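Local coordinates for protein Exo-alpha-sialidase (Clostridium perfringens, PDB 2V72) that binds galactose through a family 32 carbohydrate-binding module, probably helping this large sialidase toxin to hold on to glycans, at residues Thr82-His87 with Gly100-Asn105; Ala88-Val93 with Pro116-Glu121. All blocks are in the same frame, centred on the assembly; numbering follows the deposited sequence.

Interaction 1: residues Thr82-His87 with Gly100-Asn105; sequences TKYEIH and GTWEEN
The phenol ring of Y84 lies over the six-membered ring of W102 in an offset stack, centroids 3.9 Å apart and planes 18° from parallel. Y84 CD2 sits above the middle of that ring, and CE2 comes within 3.3 Å of W102 CE2. On the opposite face of the tyrosine lie the N and CA of G100, the CA making a CH-pi contact. G100, with no side chain, lets its backbone pass close under the phenol. With chi1 at 68°, CG of Y84 stands between its own N and carbonyl carbon, which holds the ring over the facing strand.

The backbones pair beneath the rings. Y84 N donates to G100 O (3.1 Å), and G100 N returns a longer bond to Y84 O (3.3 Å). Beyond them T82 O accepts twice, from W102 N at 2.7 Å and from the hydroxyl T101 OG1 at 3.0 Å, the two donors coming from opposite faces of its carbonyl plane. Threonine suits this exposed strand end, where its short side chain still brings OG1 to the carbonyl of T82. W102 also packs on V111 of strand 109-113, so the indole belongs to the interior. This is the open end of an antiparallel beta hairpin, strands 84-90 and 93-101, at the edge of one sheet of the F5/8 type C beta-sandwich.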
loop_
_atom_site.group_PDB
_atom_site.type_symbol
_atom_site.label_atom_id
_atom_site.label_comp_id
_atom_site.label_asym_id
_atom_site.label_seq_id
_atom_site.Cartn_x
_atom_site.Cartn_y
_atom_site.Cartn_z
ATOM N N THR A 82 -11.418 -1.401 1.600
ATOM C CA THR A 82 -12.324 -2.527 1.361
ATOM C C THR A 82 -12.303 -3.038 -0.086
ATOM O O THR A 82 -12.578 -4.212 -0.333
ATOM C CB THR A 82 -13.784 -2.179 1.736
ATOM O OG1 THR A 82 -14.246 -1.098 0.914
ATOM C CG2 THR A 82 -13.904 -1.810 3.218
ATOM N N LYS A 83 -12.004 -2.151 -1.033
ATOM C CA LYS A 83 -11.901 -2.508 -2.447
ATOM C C LYS A 83 -10.635 -1.865 -3.020
ATOM O O LYS A 83 -10.397 -0.660 -2.839
ATOM C CB LYS A 83 -13.149 -2.047 -3.209
ATOM C CG LYS A 83 -13.436 -2.828 -4.486
ATOM C CD LYS A 83 -14.585 -2.223 -5.285
ATOM C CE LYS A 83 -14.768 -2.977 -6.597
ATOM N NZ LYS A 83 -15.200 -2.108 -7.744
ATOM N N TYR A 84 -9.825 -2.671 -3.704
ATOM C CA TYR A 84 -8.475 -2.269 -4.090
ATOM C C TYR A 84 -8.068 -2.729 -5.498
ATOM O O TYR A 84 -8.705 -3.605 -6.095
ATOM C CB TYR A 84 -7.453 -2.794 -3.064
ATOM C CG TYR A 84 -7.309 -4.304 -3.069
ATOM C CD1 TYR A 84 -6.344 -4.932 -3.857
ATOM C CD2 TYR A 84 -8.152 -5.106 -2.297
ATOM C CE1 TYR A 84 -6.222 -6.322 -3.876
ATOM C CE2 TYR A 84 -8.041 -6.488 -2.306
ATOM C CZ TYR A 84 -7.074 -7.091 -3.093
ATOM O OH TYR A 84 -6.972 -8.458 -3.096
ATOM N N GLU A 85 -7.004 -2.112 -6.009
ATOM C CA GLU A 85 -6.279 -2.567 -7.192
ATOM C C GLU A 85 -4.803 -2.454 -6.874
ATOM O O GLU A 85 -4.392 -1.566 -6.127
ATOM C CB GLU A 85 -6.561 -1.671 -8.393
ATOM C CG GLU A 85 -7.886 -1.887 -9.117
ATOM C CD GLU A 85 -8.088 -0.876 -10.252
ATOM O OE1 GLU A 85 -7.250 0.045 -10.390
ATOM O OE2 GLU A 85 -9.083 -0.993 -10.997
ATOM N N ILE A 86 -4.006 -3.354 -7.436
ATOM C CA ILE A 86 -2.557 -3.274 -7.330
ATOM C C ILE A 86 -1.935 -3.305 -8.734
ATOM O O ILE A 86 -2.207 -4.209 -9.523
ATOM C CB ILE A 86 -1.976 -4.409 -6.432
ATOM C CG1 ILE A 86 -2.623 -4.394 -5.033
ATOM C CG2 ILE A 86 -0.446 -4.316 -6.349
ATOM C CD1 ILE A 86 -1.972 -5.328 -4.010
ATOM N N HIS A 87 -1.130 -2.292 -9.043
ATOM C CA HIS A 87 -0.419 -2.208 -10.317
ATOM C C HIS A 87 1.064 -2.248 -10.039
ATOM O O HIS A 87 1.517 -1.751 -9.005
ATOM C CB HIS A 87 -0.712 -0.896 -11.048
ATOM C CG HIS A 87 -2.133 -0.731 -11.480
ATOM N ND1 HIS A 87 -3.144 -0.406 -10.601
ATOM C CD2 HIS A 87 -2.708 -0.806 -12.705
ATOM C CE1 HIS A 87 -4.283 -0.297 -11.264
ATOM N NE2 HIS A 87 -4.047 -0.541 -12.542
ATOM N N GLY A 100 -9.365 -6.801 -5.828
ATOM C CA GLY A 100 -10.387 -7.516 -5.080
ATOM C C GLY A 100 -11.027 -6.709 -3.969
ATOM O O GLY A 100 -11.139 -5.482 -4.048
ATOM N N THR A 101 -11.445 -7.424 -2.932
ATOM C CA THR A 101 -12.104 -6.853 -1.772
ATOM C C THR A 101 -11.400 -7.312 -0.496
ATOM O O THR A 101 -10.954 -8.457 -0.402
ATOM C CB THR A 101 -13.631 -7.194 -1.779
ATOM O OG1 THR A 101 -14.391 -5.992 -1.958
ATOM C CG2 THR A 101 -14.091 -7.875 -0.497
ATOM N N TRP A 102 -11.269 -6.401 0.463
ATOM C CA TRP A 102 -10.749 -6.730 1.782
ATOM C C TRP A 102 -11.816 -6.529 2.856
ATOM O O TRP A 102 -12.659 -5.634 2.746
ATOM C CB TRP A 102 -9.517 -5.888 2.120
ATOM C CG TRP A 102 -8.254 -6.308 1.426
ATOM C CD1 TRP A 102 -7.887 -7.583 1.071
ATOM C CD2 TRP A 102 -7.165 -5.457 1.044
ATOM N NE1 TRP A 102 -6.648 -7.571 0.473
ATOM C CE2 TRP A 102 -6.182 -6.282 0.440
ATOM C CE3 TRP A 102 -6.928 -4.077 1.139
ATOM C CZ2 TRP A 102 -4.979 -5.770 -0.069
ATOM C CZ3 TRP A 102 -5.732 -3.566 0.637
ATOM C CH2 TRP A 102 -4.772 -4.414 0.036
ATOM N N GLU A 103 -11.757 -7.365 3.894
ATOM C CA GLU A 103 -12.643 -7.277 5.054
ATOM C C GLU A 103 -12.411 -6.002 5.861
ATOM O O GLU A 103 -11.329 -5.416 5.809
ATOM C CB GLU A 103 -12.423 -8.485 5.972
ATOM C CG GLU A 103 -13.417 -9.621 5.821
ATOM C CD GLU A 103 -13.192 -10.706 6.861
ATOM O OE1 GLU A 103 -12.306 -11.561 6.636
ATOM O OE2 GLU A 103 -13.889 -10.700 7.908
ATOM N N GLU A 104 -13.427 -5.606 6.627
ATOM C CA GLU A 104 -13.353 -4.478 7.548
ATOM C C GLU A 104 -12.793 -4.827 8.923
ATOM O O GLU A 104 -13.533 -4.881 9.916
ATOM C CB GLU A 104 -14.733 -3.874 7.733
ATOM C CG GLU A 104 -15.064 -2.770 6.767
ATOM C CD GLU A 104 -16.351 -2.093 7.139
ATOM O OE1 GLU A 104 -16.422 -1.533 8.259
ATOM O OE2 GLU A 104 -17.287 -2.129 6.314
ATOM N N ASN A 105 -11.486 -5.043 8.985
ATOM C CA ASN A 105 -10.812 -5.316 10.243
ATOM C C ASN A 105 -9.356 -4.898 10.142
ATOM O O ASN A 105 -8.904 -4.495 9.074
ATOM C CB ASN A 105 -10.959 -6.800 10.641
ATOM C CG ASN A 105 -10.400 -7.755 9.594
ATOM O OD1 ASN A 105 -9.256 -7.623 9.163
ATOM N ND2 ASN A 105 -11.209 -8.729 9.191
#

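Interaction 2: residues Ala88-Val93 with Pro116-Glu121; sequences AINNGV and PIDAEE
Strand 88-90 and strand 116-119 run at 60° to each other, 5.7 Å apart at their closest, and true pairing begins only where segment 116-121 turns its corner at E120. I89 N then donates to E121 O (2.9 Å), while I89 O takes E120 N at 2.8 Å and, weakly, E121 N. Two consecutive residues thus face one, a classic beta bulge.

The side chains of I89 and E121 lie side by side, their CB atoms 3.9 Å apart. The isoleucine rests on the aliphatic part of the glutamate, a fitting residue for a partly exposed strand because its methylenes cover a hydrocarbon neighbour while its carboxylate goes elsewhere, OE2 to N58. A88, being small, lets the chains approach closely: its CB meets A119 CB at 3.7 Å and also touches the CD1 methyl of I117. In the F5/8 type C beta-sandwich this is a corner where the chain leaves the sheet containing 116-119 and enters the other as strand 121-129, beside 84-90.

E120 reaches back across the end of strand 84-90. With chi1 nearly eclipsed at -20° and a bend at chi2, its chain brings OE1 to 2.7 Å from N91 N, which approaches from above the carboxylate plane. That bond ties the corner to the tight turn following N90, where N90 and V93 exchange backbone hydrogen bonds and a cis peptide precedes G92. N90 carries its CG anti to the backbone N (chi1 -163°), placing the amide obliquely across D118, with ND2 3.4 Å from D118 CB. The carboxylate of D118 turns instead to K64, whose NZ forms a salt bridge with OD1.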
loop_
_atom_site.group_PDB
_atom_site.type_symbol
_atom_site.label_atom_id
_atom_site.label_comp_id
_atom_site.label_asym_id
_atom_site.label_seq_id
_atom_site.Cartn_x
_atom_site.Cartn_y
_atom_site.Cartn_z
ATOM N N ALA A 88 1.813 -2.842 -10.963
ATOM C CA ALA A 88 3.266 -2.865 -10.876
ATOM C C ALA A 88 3.858 -2.060 -12.021
ATOM O O ALA A 88 3.303 -2.032 -13.118
ATOM C CB ALA A 88 3.784 -4.300 -10.906
ATOM N N ILE A 89 4.986 -1.408 -11.761
ATOM C CA ILE A 89 5.677 -0.636 -12.787
ATOM C C ILE A 89 7.026 -1.293 -13.065
ATOM O O ILE A 89 7.862 -1.415 -12.164
ATOM C CB ILE A 89 5.839 0.869 -12.387
ATOM C CG1 ILE A 89 4.475 1.561 -12.255
ATOM C CG2 ILE A 89 6.689 1.632 -13.413
ATOM C CD1 ILE A 89 3.870 1.516 -10.855
ATOM N N ASN A 90 7.215 -1.744 -14.306
ATOM C CA ASN A 90 8.461 -2.397 -14.708
ATOM C C ASN A 90 8.943 -2.059 -16.125
ATOM O O ASN A 90 8.323 -2.451 -17.115
ATOM C CB ASN A 90 8.372 -3.909 -14.524
ATOM C CG ASN A 90 9.739 -4.571 -14.541
ATOM O OD1 ASN A 90 10.618 -4.232 -13.736
ATOM N ND2 ASN A 90 9.930 -5.514 -15.468
ATOM N N ASN A 91 10.047 -1.311 -16.188
ATOM C CA ASN A 91 10.779 -0.979 -17.426
ATOM C C ASN A 91 10.094 -0.210 -18.601
ATOM O O ASN A 91 10.203 -0.645 -19.748
ATOM C CB ASN A 91 11.509 -2.225 -17.960
ATOM C CG ASN A 91 12.455 -1.902 -19.112
ATOM O OD1 ASN A 91 13.422 -1.156 -18.954
ATOM N ND2 ASN A 91 12.171 -2.466 -20.279
ATOM N N GLY A 92 9.368 0.884 -18.365
ATOM C CA GLY A 92 8.745 1.240 -17.104
ATOM C C GLY A 92 7.271 1.093 -17.422
ATOM O O GLY A 92 6.518 2.073 -17.431
ATOM N N VAL A 93 6.874 -0.141 -17.731
ATOM C CA VAL A 93 5.497 -0.463 -18.097
ATOM C C VAL A 93 4.672 -0.655 -16.828
ATOM O O VAL A 93 5.117 -1.319 -15.893
ATOM C CB VAL A 93 5.427 -1.739 -18.986
ATOM C CG1 VAL A 93 3.989 -2.037 -19.405
ATOM C CG2 VAL A 93 6.319 -1.589 -20.230
ATOM N N PRO A 116 6.178 -15.016 -9.401
ATOM C CA PRO A 116 6.714 -13.745 -8.881
ATOM C C PRO A 116 6.815 -12.665 -9.960
ATOM O O PRO A 116 7.305 -12.920 -11.064
ATOM C CB PRO A 116 8.110 -14.125 -8.377
ATOM C CG PRO A 116 8.076 -15.613 -8.219
ATOM C CD PRO A 116 7.173 -16.097 -9.307
ATOM N N ILE A 117 6.349 -11.465 -9.635
ATOM C CA ILE A 117 6.264 -10.399 -10.626
ATOM C C ILE A 117 7.464 -9.455 -10.605
ATOM O O ILE A 117 7.980 -9.098 -9.544
ATOM C CB ILE A 117 4.916 -9.638 -10.559
ATOM C CG1 ILE A 117 4.614 -9.153 -9.138
ATOM C CG2 ILE A 117 3.791 -10.539 -11.051
ATOM C CD1 ILE A 117 3.776 -7.877 -9.069
ATOM N N ASP A 118 7.918 -9.091 -11.798
ATOM C CA ASP A 118 8.989 -8.114 -11.968
ATOM C C ASP A 118 8.391 -6.733 -11.764
ATOM O O ASP A 118 7.406 -6.386 -12.409
ATOM C CB ASP A 118 9.606 -8.213 -13.374
ATOM C CG ASP A 118 10.160 -9.594 -13.681
ATOM O OD1 ASP A 118 11.187 -9.987 -13.079
ATOM O OD2 ASP A 118 9.568 -10.287 -14.530
ATOM N N ALA A 119 8.976 -5.958 -10.857
ATOM C CA ALA A 119 8.472 -4.620 -10.547
ATOM C C ALA A 119 9.537 -3.761 -9.880
ATOM O O ALA A 119 10.242 -4.228 -8.986
ATOM C CB ALA A 119 7.233 -4.715 -9.649
ATOM N N GLU A 120 9.648 -2.510 -10.331
ATOM C CA GLU A 120 10.499 -1.500 -9.685
ATOM C C GLU A 120 9.674 -0.638 -8.726
ATOM O O GLU A 120 10.222 0.064 -7.868
ATOM C CB GLU A 120 11.141 -0.562 -10.718
ATOM C CG GLU A 120 11.199 -1.061 -12.159
ATOM C CD GLU A 120 11.116 0.083 -13.158
ATOM O OE1 GLU A 120 10.127 0.138 -13.924
ATOM O OE2 GLU A 120 12.023 0.946 -13.165
ATOM N N GLU A 121 8.357 -0.675 -8.904
ATOM C CA GLU A 121 7.434 0.163 -8.156
ATOM C C GLU A 121 6.076 -0.531 -8.061
ATOM O O GLU A 121 5.690 -1.263 -8.968
ATOM C CB GLU A 121 7.295 1.529 -8.840
ATOM C CG GLU A 121 6.623 2.600 -7.991
ATOM C CD GLU A 121 6.752 3.996 -8.578
ATOM O OE1 GLU A 121 5.704 4.617 -8.868
ATOM O OE2 GLU A 121 7.898 4.469 -8.751
#

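How the interactions relate
Strand 84-90 serves both contacts: its start pairs with the end of 93-101 in interaction 1, and its far end meets the corner at 116-121 in interaction 2. Their centres lie about 20 Å apart, and segments 82-87 and 88-93 follow one another directly in the chain without further contact between the two sites. Interaction 1 is the one nearer the sugar, the side chain of E104 being about 13 Å from the bound galactose; that sugar is held by H42, W45, R73, N78 and F133, none of them in these segments. Interaction 1 lies within one sheet, at the open end of a hairpin, whereas interaction 2 marks where the chain crosses between sheets.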